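Side-chain contacts in TbpB (PDB 3HOL), which probably binds host transferrin at the bacterial cell surface, as the lipoprotein component of a receptor for iron acquisition: residues K33-S38 and V44-I49; D58-K63 and Y83-Y88; K112-N117 and G236-P241; G380-Q385 and P429-D434. One frame throughout, in Å; residues are numbered along the deposited sequence.

Contact 1 (K33-S38 and V44-I49); sequences KVPVSS and VDISDI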
# COMPACT_ATOMS: atom_id res chain seq x y z
N LYS A 33 -12.55 5.25 18.63
CA LYS A 33 -13.25 5.11 19.91
C LYS A 33 -14.76 5.28 19.79
O LYS A 33 -15.27 6.15 19.03
CB LYS A 33 -12.70 6.13 20.90
CG LYS A 33 -13.15 5.88 22.31
CD LYS A 33 -12.34 6.72 23.35
CE LYS A 33 -12.18 8.17 22.93
NZ LYS A 33 -13.39 8.73 22.27
N VAL A 34 -15.49 4.43 20.51
CA VAL A 34 -16.95 4.51 20.54
C VAL A 34 -17.26 5.85 21.31
O VAL A 34 -16.73 6.05 22.40
CB VAL A 34 -17.53 3.25 21.24
CG1 VAL A 34 -19.04 3.39 21.51
CG2 VAL A 34 -17.24 1.98 20.42
N PRO A 35 -18.04 6.76 20.70
CA PRO A 35 -18.37 8.03 21.36
C PRO A 35 -19.23 7.85 22.60
O PRO A 35 -20.09 6.98 22.66
CB PRO A 35 -19.21 8.76 20.30
CG PRO A 35 -18.64 8.25 19.01
CD PRO A 35 -18.46 6.77 19.28
N VAL A 36 -19.02 8.74 23.56
CA VAL A 36 -19.78 8.80 24.80
C VAL A 36 -20.19 10.27 25.03
O VAL A 36 -19.35 11.17 24.96
CB VAL A 36 -18.90 8.27 25.97
CG1 VAL A 36 -19.55 8.57 27.35
CG2 VAL A 36 -18.65 6.73 25.79
N SER A 37 -21.47 10.50 25.24
CA SER A 37 -21.97 11.85 25.45
C SER A 37 -22.30 12.04 26.93
O SER A 37 -21.97 11.18 27.74
CB SER A 37 -23.20 12.11 24.58
OG SER A 37 -24.28 11.26 24.92
N SER A 38 -22.92 13.18 27.29
CA SER A 38 -23.29 13.47 28.68
C SER A 38 -24.39 14.51 28.68
O SER A 38 -24.68 15.10 27.64
CB SER A 38 -22.09 14.04 29.43
OG SER A 38 -21.78 15.32 28.89
N VAL A 44 -22.34 13.68 20.72
CA VAL A 44 -20.91 13.51 20.51
C VAL A 44 -20.73 12.58 19.28
O VAL A 44 -21.23 11.43 19.26
CB VAL A 44 -20.17 12.96 21.75
CG1 VAL A 44 -18.69 12.56 21.45
CG2 VAL A 44 -20.20 14.00 22.92
N ASP A 45 -20.03 13.10 18.27
CA ASP A 45 -19.99 12.47 16.95
C ASP A 45 -18.77 11.58 16.82
O ASP A 45 -17.88 11.63 17.66
CB ASP A 45 -19.95 13.56 15.86
CG ASP A 45 -21.30 14.27 15.69
OD1 ASP A 45 -22.35 13.73 16.06
OD2 ASP A 45 -21.28 15.41 15.22
N ILE A 46 -18.71 10.79 15.74
CA ILE A 46 -17.48 10.09 15.39
C ILE A 46 -16.38 11.13 15.23
O ILE A 46 -16.57 12.11 14.50
CB ILE A 46 -17.66 9.27 14.08
CG1 ILE A 46 -18.86 8.30 14.20
CG2 ILE A 46 -16.38 8.50 13.69
CD1 ILE A 46 -18.62 7.17 15.22
N SER A 47 -15.27 10.95 15.95
CA SER A 47 -14.12 11.84 15.77
C SER A 47 -12.87 11.09 16.18
O SER A 47 -12.94 10.02 16.79
CB SER A 47 -14.29 13.11 16.63
OG SER A 47 -14.01 12.77 17.97
N ASP A 48 -11.71 11.67 15.86
CA ASP A 48 -10.42 11.17 16.29
C ASP A 48 -10.15 9.77 15.75
O ASP A 48 -9.67 8.92 16.46
CB ASP A 48 -10.29 11.13 17.83
CG ASP A 48 -10.30 12.51 18.44
OD1 ASP A 48 -9.74 13.43 17.81
OD2 ASP A 48 -10.86 12.66 19.55
N ILE A 49 -10.44 9.57 14.48
CA ILE A 49 -10.10 8.30 13.83
C ILE A 49 -8.56 8.17 13.76
O ILE A 49 -7.88 9.14 13.41
CB ILE A 49 -10.71 8.23 12.43
CG1 ILE A 49 -12.25 8.31 12.53
CG2 ILE A 49 -10.27 6.94 11.78
CD1 ILE A 49 -12.95 8.69 11.24
O HOH W 1 -14.95 8.75 18.33
O HOH W 2 -10.59 7.38 18.53
O HOH W 3 -12.18 11.02 21.40
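P35 lays its ring against two side chains of 44-49, and each takes a different ring carbon. CB of P35 meets V44 CG1 at 4.0 Å, while CG of the same proline touches I46 CD1 at 3.9 Å. The CB of V44 points toward 33-38. With CG1 anti to its backbone N (chi1 171°), the CG1 methyl goes to the proline and the CG2 methyl lies along the next peptide, where CG2 is 3.6 Å from V36 O and 3.9 Å from S37 CB. I46 starts off to the flank and comes back: chi1 of -56° and chi2 of -67° fold the chain twice, so that its terminal methyl, rather than CB, reaches the proline ring. No direct hydrogen bond joins the segments. Water does that work at the other end, around K33, where one molecule accepts from K33 N and donates to D48 O, and another donates to both K33 O and S47 O. A third links the charged ends, lying 2.7 Å from K33 NZ and 2.8 Å from D48 OD2, with the ammonium and carboxylate themselves too far apart to touch. S37 OG points elsewhere, to a hydrogen bond with K155 O. The contact spans the crossing between two sheets: 33-38 leaves strand 29-33 of the five-stranded sheet, and V44 ends the short strand 43-44 on the edge of strand 119-133, whose T129 lies against both P35 and I46.

Contact 2 (D58-K63 and Y83-Y88); sequences DDVPYK and YVRSGY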
# COMPACT_ATOMS: atom_id res chain seq x y z
N ASP A 58 -3.09 -10.74 14.82
CA ASP A 58 -3.28 -11.24 16.16
C ASP A 58 -3.28 -10.14 17.19
O ASP A 58 -3.72 -10.36 18.31
CB ASP A 58 -2.20 -12.27 16.48
CG ASP A 58 -2.47 -13.57 15.77
OD1 ASP A 58 -3.63 -14.02 15.80
OD2 ASP A 58 -1.55 -14.11 15.14
N ASP A 59 -2.77 -8.97 16.82
CA ASP A 59 -2.87 -7.83 17.72
C ASP A 59 -4.11 -6.95 17.43
O ASP A 59 -4.16 -6.26 16.40
CB ASP A 59 -1.63 -6.96 17.61
CG ASP A 59 -0.35 -7.70 17.96
OD1 ASP A 59 -0.37 -8.69 18.74
OD2 ASP A 59 0.70 -7.26 17.47
N VAL A 60 -5.06 -6.95 18.34
CA VAL A 60 -6.23 -6.11 18.21
C VAL A 60 -5.91 -4.73 18.83
O VAL A 60 -5.26 -4.66 19.88
CB VAL A 60 -7.41 -6.79 18.89
CG1 VAL A 60 -8.67 -6.05 18.68
CG2 VAL A 60 -7.60 -8.19 18.26
N PRO A 61 -6.35 -3.62 18.17
CA PRO A 61 -6.09 -2.31 18.77
C PRO A 61 -6.60 -2.23 20.22
O PRO A 61 -7.69 -2.71 20.52
CB PRO A 61 -6.89 -1.35 17.88
CG PRO A 61 -7.06 -2.02 16.59
CD PRO A 61 -7.00 -3.51 16.84
N TYR A 62 -5.83 -1.62 21.12
CA TYR A 62 -6.26 -1.37 22.51
C TYR A 62 -6.55 -2.61 23.34
O TYR A 62 -7.24 -2.56 24.37
CB TYR A 62 -7.45 -0.39 22.52
CG TYR A 62 -7.00 0.97 22.02
CD1 TYR A 62 -6.18 1.77 22.82
CD2 TYR A 62 -7.33 1.42 20.74
CE1 TYR A 62 -5.72 3.02 22.37
CE2 TYR A 62 -6.89 2.67 20.27
CZ TYR A 62 -6.07 3.46 21.10
OH TYR A 62 -5.62 4.68 20.67
N LYS A 63 -6.01 -3.75 22.90
CA LYS A 63 -6.14 -4.99 23.66
C LYS A 63 -5.82 -4.81 25.17
O LYS A 63 -6.54 -5.33 26.02
CB LYS A 63 -5.22 -6.08 23.08
CG LYS A 63 -4.96 -7.23 24.06
CD LYS A 63 -6.16 -8.13 24.20
CE LYS A 63 -5.85 -9.38 25.09
NZ LYS A 63 -7.07 -10.23 25.03
N TYR A 83 -5.10 -12.13 5.68
CA TYR A 83 -4.43 -10.83 5.45
C TYR A 83 -5.22 -9.67 6.03
O TYR A 83 -4.69 -8.56 6.07
CB TYR A 83 -4.29 -10.58 3.92
CG TYR A 83 -3.46 -11.65 3.27
CD1 TYR A 83 -2.07 -11.72 3.52
CD2 TYR A 83 -4.04 -12.59 2.41
CE1 TYR A 83 -1.27 -12.70 2.94
CE2 TYR A 83 -3.25 -13.58 1.80
CZ TYR A 83 -1.85 -13.63 2.07
OH TYR A 83 -1.03 -14.60 1.50
N VAL A 84 -6.48 -9.88 6.43
CA VAL A 84 -7.27 -8.74 6.94
C VAL A 84 -7.99 -9.10 8.25
O VAL A 84 -8.16 -10.27 8.56
CB VAL A 84 -8.31 -8.23 5.89
CG1 VAL A 84 -7.63 -7.84 4.60
CG2 VAL A 84 -9.44 -9.29 5.60
N ARG A 85 -8.41 -8.10 9.02
CA ARG A 85 -9.28 -8.36 10.20
C ARG A 85 -10.05 -7.10 10.50
O ARG A 85 -9.47 -6.01 10.55
CB ARG A 85 -8.45 -8.74 11.45
CG ARG A 85 -9.33 -9.10 12.67
CD ARG A 85 -8.49 -9.56 13.88
NE ARG A 85 -9.35 -10.06 14.99
CZ ARG A 85 -8.90 -10.66 16.09
NH1 ARG A 85 -7.58 -10.89 16.23
NH2 ARG A 85 -9.77 -11.06 17.04
N SER A 86 -11.35 -7.22 10.73
CA SER A 86 -12.12 -6.09 11.22
C SER A 86 -12.96 -6.57 12.41
O SER A 86 -13.16 -7.79 12.62
CB SER A 86 -12.98 -5.51 10.09
OG SER A 86 -13.89 -6.52 9.63
N GLY A 87 -13.43 -5.64 13.23
CA GLY A 87 -14.25 -6.04 14.39
C GLY A 87 -14.30 -4.95 15.44
O GLY A 87 -14.30 -3.75 15.12
N TYR A 88 -14.40 -5.37 16.69
CA TYR A 88 -14.53 -4.41 17.77
C TYR A 88 -13.80 -4.97 19.00
O TYR A 88 -13.49 -6.17 19.06
CB TYR A 88 -16.03 -4.19 18.09
CG TYR A 88 -16.84 -5.48 18.23
CD1 TYR A 88 -16.75 -6.28 19.40
CD2 TYR A 88 -17.66 -5.92 17.19
CE1 TYR A 88 -17.47 -7.49 19.50
CE2 TYR A 88 -18.42 -7.12 17.29
CZ TYR A 88 -18.31 -7.87 18.45
OH TYR A 88 -19.04 -9.00 18.53
O HOH W 4 -6.11 -12.17 18.42
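R85 reaches V60 because its chain runs out almost straight: CG is anti to the backbone N (chi1 -176°), and the extended course from CG to NE carries the guanidinium well clear of its strand. V60 answers with chi1 -175°, which places CG2 beside its own backbone N and sends that methyl over one face of the guanidinium. The methyl stands 3.3 Å above the plane and off toward the rim, closer to NH1 (V60 CG2 to R85 NH1, 3.4 Å) than to NH2, and the two side chains cross at about a right angle. This is dispersion packing of a methyl on a flat cation; the N-H groups are taken up by polar partners. In the plane of the group, R85 NH1 gives a 2.9 Å hydrogen bond to a water, which in turn donates to D58 O at 3.0 Å. NH1 also bonds L57 O, and NH2 bonds K75 O, so backbone carbonyls on two different loops fix the rotation of the guanidinium. The carboxylate of D58 stays apart, OD1 being 5.1 Å from R85 NH1. V60 opens a type II turn closed by K63 N bonding to V60 O. Strand 84-91, which carries R85, runs between strands 72-74 and 101-107, and I74 and Y104 from those neighbours touch both V60 and R85, with the 58-63 loop laid across that face of the sheet.

Contact 3 (K112-N117 and G236-P241); sequences KELPVN and GGFYGP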
# COMPACT_ATOMS: atom_id res chain seq x y z
N LYS A 112 0.04 -6.34 -4.57
CA LYS A 112 0.91 -5.79 -5.64
C LYS A 112 0.52 -6.33 -7.01
O LYS A 112 1.01 -5.86 -8.04
CB LYS A 112 2.39 -6.09 -5.36
CG LYS A 112 2.96 -5.17 -4.22
CD LYS A 112 4.48 -5.23 -4.17
CE LYS A 112 5.02 -4.30 -3.06
NZ LYS A 112 5.10 -5.02 -1.74
N GLU A 113 -0.35 -7.34 -7.01
CA GLU A 113 -0.98 -7.83 -8.23
C GLU A 113 -2.48 -7.90 -8.00
O GLU A 113 -2.94 -8.15 -6.87
CB GLU A 113 -0.45 -9.22 -8.60
CG GLU A 113 1.07 -9.29 -8.74
CD GLU A 113 1.58 -10.64 -9.35
OE1 GLU A 113 0.79 -11.56 -9.64
OE2 GLU A 113 2.80 -10.75 -9.53
N LEU A 114 -3.24 -7.63 -9.07
CA LEU A 114 -4.69 -7.77 -9.07
C LEU A 114 -5.14 -8.81 -10.13
O LEU A 114 -4.44 -8.97 -11.15
CB LEU A 114 -5.32 -6.40 -9.45
CG LEU A 114 -5.03 -5.20 -8.54
CD1 LEU A 114 -5.84 -4.01 -9.06
CD2 LEU A 114 -5.47 -5.49 -7.11
N PRO A 115 -6.30 -9.46 -9.90
CA PRO A 115 -6.91 -10.31 -10.92
C PRO A 115 -7.07 -9.51 -12.21
O PRO A 115 -7.31 -8.28 -12.17
CB PRO A 115 -8.24 -10.71 -10.31
CG PRO A 115 -7.98 -10.66 -8.78
CD PRO A 115 -7.03 -9.51 -8.61
N VAL A 116 -6.85 -10.17 -13.34
CA VAL A 116 -6.87 -9.51 -14.66
C VAL A 116 -8.29 -9.19 -15.11
O VAL A 116 -8.59 -8.08 -15.50
CB VAL A 116 -6.19 -10.37 -15.78
CG1 VAL A 116 -6.07 -9.55 -17.05
CG2 VAL A 116 -4.81 -10.78 -15.35
N ASN A 117 -9.17 -10.17 -15.06
CA ASN A 117 -10.50 -9.90 -15.57
C ASN A 117 -11.62 -10.70 -14.94
O ASN A 117 -12.78 -10.47 -15.29
CB ASN A 117 -10.52 -10.06 -17.10
CG ASN A 117 -10.14 -11.46 -17.55
OD1 ASN A 117 -10.57 -11.92 -18.62
ND2 ASN A 117 -9.33 -12.15 -16.76
N GLY A 236 -11.02 1.69 1.23
CA GLY A 236 -10.39 0.47 1.76
C GLY A 236 -9.31 -0.02 0.84
O GLY A 236 -8.92 0.69 -0.05
N GLY A 237 -8.83 -1.25 1.07
CA GLY A 237 -7.75 -1.79 0.28
C GLY A 237 -7.90 -3.28 0.04
O GLY A 237 -8.66 -3.97 0.75
N PHE A 238 -7.19 -3.74 -0.99
CA PHE A 238 -6.98 -5.15 -1.22
C PHE A 238 -5.70 -5.55 -0.57
O PHE A 238 -4.71 -4.85 -0.67
CB PHE A 238 -6.92 -5.42 -2.73
CG PHE A 238 -8.22 -5.12 -3.42
CD1 PHE A 238 -9.31 -6.01 -3.27
CD2 PHE A 238 -8.37 -3.97 -4.19
CE1 PHE A 238 -10.52 -5.77 -3.91
CE2 PHE A 238 -9.60 -3.69 -4.82
CZ PHE A 238 -10.68 -4.63 -4.68
N TYR A 239 -5.75 -6.68 0.11
CA TYR A 239 -4.60 -7.18 0.86
C TYR A 239 -4.35 -8.66 0.50
O TYR A 239 -5.24 -9.34 0.00
CB TYR A 239 -4.88 -7.08 2.35
CG TYR A 239 -5.11 -5.68 2.90
CD1 TYR A 239 -4.08 -4.98 3.51
CD2 TYR A 239 -6.38 -5.08 2.86
CE1 TYR A 239 -4.28 -3.70 4.06
CE2 TYR A 239 -6.61 -3.79 3.40
CZ TYR A 239 -5.54 -3.12 4.02
OH TYR A 239 -5.70 -1.86 4.58
N GLY A 240 -3.18 -9.17 0.80
CA GLY A 240 -2.74 -10.41 0.16
C GLY A 240 -2.00 -10.04 -1.12
O GLY A 240 -2.41 -9.09 -1.81
N PRO A 241 -0.94 -10.79 -1.46
CA PRO A 241 -0.13 -10.38 -2.62
C PRO A 241 -0.92 -10.25 -3.92
O PRO A 241 -0.52 -9.47 -4.76
CB PRO A 241 0.88 -11.53 -2.78
CG PRO A 241 0.97 -12.16 -1.40
CD PRO A 241 -0.34 -11.92 -0.71
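P241 O takes two hydrogen bonds from consecutive amides, K112 N and E113 N, the only hydrogen bonds between the two segments. The bonds differ in geometry. E113 N comes in at 3.1 Å from P241 O, nearly along the C=O axis, with an N-H...O angle of 152°. K112 N stands 3.2 Å from P241 O, but it sits above the carbonyl plane, 40° out of it, and its N-H...O angle is a more bent 143°. One acceptor thus serves both amides at the point where the chain enters strand 113-115. E113 O lies 3.5 Å from P241 O, two acceptors side by side with no bond between them. The side-chain charges look elsewhere. K112 NZ forms a salt bridge with E290 and a hydrogen bond to L291 O, and E113, its chain extended beyond CG, hydrogen-bonds T272 OG1 through OE1. Beside these bonds the packing is apolar and light: L114 CD2 comes to 4.4 Å from F238 CD2, approaching the ring obliquely, and F238 also meets F207 edge-to-face. G240 turns the chain between strand 231-239 and the proline with backbone angles at which a CB would be jammed against the carbonyl O of Y239, which calls for glycine. The arrangement joins the turn that follows strand 231-239 of the first beta barrel to the short strand 113-115, which pairs with 272-282, and so couples that barrel to the sheet of the C-lobe handle, in keeping with the barrel-and-handle build of TbpB lobes.

Contact 4 (G380-Q385 and P429-D434); sequences GTWDAQ and PVFTVD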
# COMPACT_ATOMS: atom_id res chain seq x y z
N GLY A 380 19.02 6.37 -18.14
CA GLY A 380 18.85 6.78 -16.75
C GLY A 380 20.12 6.53 -15.98
O GLY A 380 21.23 6.69 -16.51
N THR A 381 19.96 6.12 -14.72
CA THR A 381 21.10 5.92 -13.84
C THR A 381 20.80 4.75 -12.87
O THR A 381 19.79 4.07 -13.04
CB THR A 381 21.48 7.25 -13.15
OG1 THR A 381 22.66 7.06 -12.38
CG2 THR A 381 20.38 7.80 -12.23
N TRP A 382 21.66 4.52 -11.88
CA TRP A 382 21.46 3.41 -10.99
C TRP A 382 22.17 3.66 -9.67
O TRP A 382 22.96 4.59 -9.55
CB TRP A 382 21.86 2.09 -11.67
CG TRP A 382 23.31 1.97 -12.13
CD1 TRP A 382 24.06 2.89 -12.83
CD2 TRP A 382 24.17 0.83 -11.94
NE1 TRP A 382 25.33 2.39 -13.09
CE2 TRP A 382 25.43 1.14 -12.54
CE3 TRP A 382 24.00 -0.43 -11.33
CZ2 TRP A 382 26.50 0.24 -12.54
CZ3 TRP A 382 25.05 -1.32 -11.32
CH2 TRP A 382 26.30 -0.99 -11.92
N ASP A 383 21.80 2.86 -8.66
CA ASP A 383 22.46 2.78 -7.35
C ASP A 383 22.76 1.29 -7.14
O ASP A 383 21.93 0.41 -7.46
CB ASP A 383 21.56 3.29 -6.21
CG ASP A 383 21.40 4.78 -6.20
OD1 ASP A 383 22.38 5.49 -5.88
OD2 ASP A 383 20.28 5.28 -6.49
N ALA A 384 23.94 1.00 -6.61
CA ALA A 384 24.41 -0.36 -6.52
C ALA A 384 25.58 -0.47 -5.56
O ALA A 384 26.29 0.50 -5.29
CB ALA A 384 24.83 -0.90 -7.90
N GLN A 385 25.76 -1.69 -5.06
CA GLN A 385 26.97 -2.05 -4.38
C GLN A 385 27.42 -3.41 -4.87
O GLN A 385 26.61 -4.33 -5.03
CB GLN A 385 26.76 -2.04 -2.88
CG GLN A 385 28.02 -2.20 -2.11
CD GLN A 385 27.73 -2.39 -0.65
OE1 GLN A 385 27.19 -1.50 -0.01
NE2 GLN A 385 28.07 -3.55 -0.11
N PRO A 429 30.38 -1.10 -20.29
CA PRO A 429 29.57 -1.18 -19.07
C PRO A 429 30.05 -2.30 -18.18
O PRO A 429 30.59 -3.30 -18.67
CB PRO A 429 28.17 -1.50 -19.60
CG PRO A 429 28.41 -2.21 -20.93
CD PRO A 429 29.62 -1.49 -21.49
N VAL A 430 29.85 -2.15 -16.88
CA VAL A 430 30.20 -3.20 -15.96
C VAL A 430 29.18 -4.34 -15.95
O VAL A 430 29.54 -5.51 -15.69
CB VAL A 430 30.40 -2.64 -14.56
CG1 VAL A 430 31.62 -1.74 -14.55
CG2 VAL A 430 29.19 -1.86 -14.13
N PHE A 431 27.90 -4.03 -16.23
CA PHE A 431 26.89 -5.07 -16.36
C PHE A 431 26.11 -4.89 -17.64
O PHE A 431 25.86 -3.76 -18.05
CB PHE A 431 25.87 -5.05 -15.20
CG PHE A 431 26.42 -5.52 -13.88
CD1 PHE A 431 26.52 -6.88 -13.59
CD2 PHE A 431 26.80 -4.59 -12.90
CE1 PHE A 431 27.04 -7.32 -12.35
CE2 PHE A 431 27.31 -5.00 -11.67
CZ PHE A 431 27.43 -6.38 -11.39
N THR A 432 25.72 -5.99 -18.26
CA THR A 432 24.72 -5.97 -19.31
C THR A 432 23.52 -6.79 -18.86
O THR A 432 23.64 -7.64 -17.97
CB THR A 432 25.27 -6.50 -20.68
OG1 THR A 432 25.73 -7.84 -20.52
CG2 THR A 432 26.43 -5.64 -21.16
N VAL A 433 22.37 -6.50 -19.47
CA VAL A 433 21.12 -7.17 -19.19
C VAL A 433 20.48 -7.67 -20.49
O VAL A 433 20.44 -6.94 -21.51
CB VAL A 433 20.12 -6.18 -18.48
CG1 VAL A 433 18.67 -6.77 -18.39
CG2 VAL A 433 20.66 -5.79 -17.10
N ASP A 434 19.90 -8.87 -20.45
CA ASP A 434 19.14 -9.40 -21.58
C ASP A 434 17.89 -10.17 -21.12
O ASP A 434 18.00 -11.21 -20.48
CB ASP A 434 20.02 -10.30 -22.44
CG ASP A 434 19.22 -11.17 -23.40
OD1 ASP A 434 18.92 -10.70 -24.51
OD2 ASP A 434 18.90 -12.31 -23.03
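The outer end of the W382 indole, chiefly CH2, meets two consecutive residues of the other strand, V430 and F431. Neighbours on a regular strand would point to opposite faces; here a classic beta bulge, with both residues facing L421, turns both side chains toward the tryptophan. CH2 of W382 lies 3.7 Å from V430 CG2, with that methyl at the edge of the indole and near its plane. The same CH2 is 3.8 Å from F431 CD2 and sits at the edge of the phenyl ring, so neither ring lies flat on the other. W382 CG takes the crowded position between the backbone N and the carbonyl carbon (chi1 60°), and the indole rises from its strand to reach across. With chi1 of -67°, V430 has CG1 anti to its carbonyl carbon, and CG2 is the methyl left between backbone N and C, aimed at the ring. The two strands are not paired, since 405-411 and 416-421 run between them around the barrel. W382 NE1 bonds F422 O, and F431 meets F488 edge-to-face. With the indole's one N-H already spent on a carbonyl, what is left to cross between the segments is carbon against carbon: the contact rests on shape and exclusion of water, with no direction imposed by polar groups.

In the fold
Contacts 1 to 3 belong to the N-terminal half and contact 4 to the second barrel, with centres of contacts 1 and 4 about 55 Å apart, on opposite sides of the chain's centre. Contacts 2 and 3 touch directly: Y83 CD2 packs 3.4 Å from G240 CA, and V84 CG1 lies 3.5 Å from Y239 CD2, so the five-stranded sheet of contact 2 leans on the barrel strand that leads into contact 3. Contact 1 joins the same sheet and barrel at another place, its nearest atoms about 6 Å from contact 2. Contact 3 points onward to the C-lobe handle, yet its centre is still about 31 Å from that of contact 4.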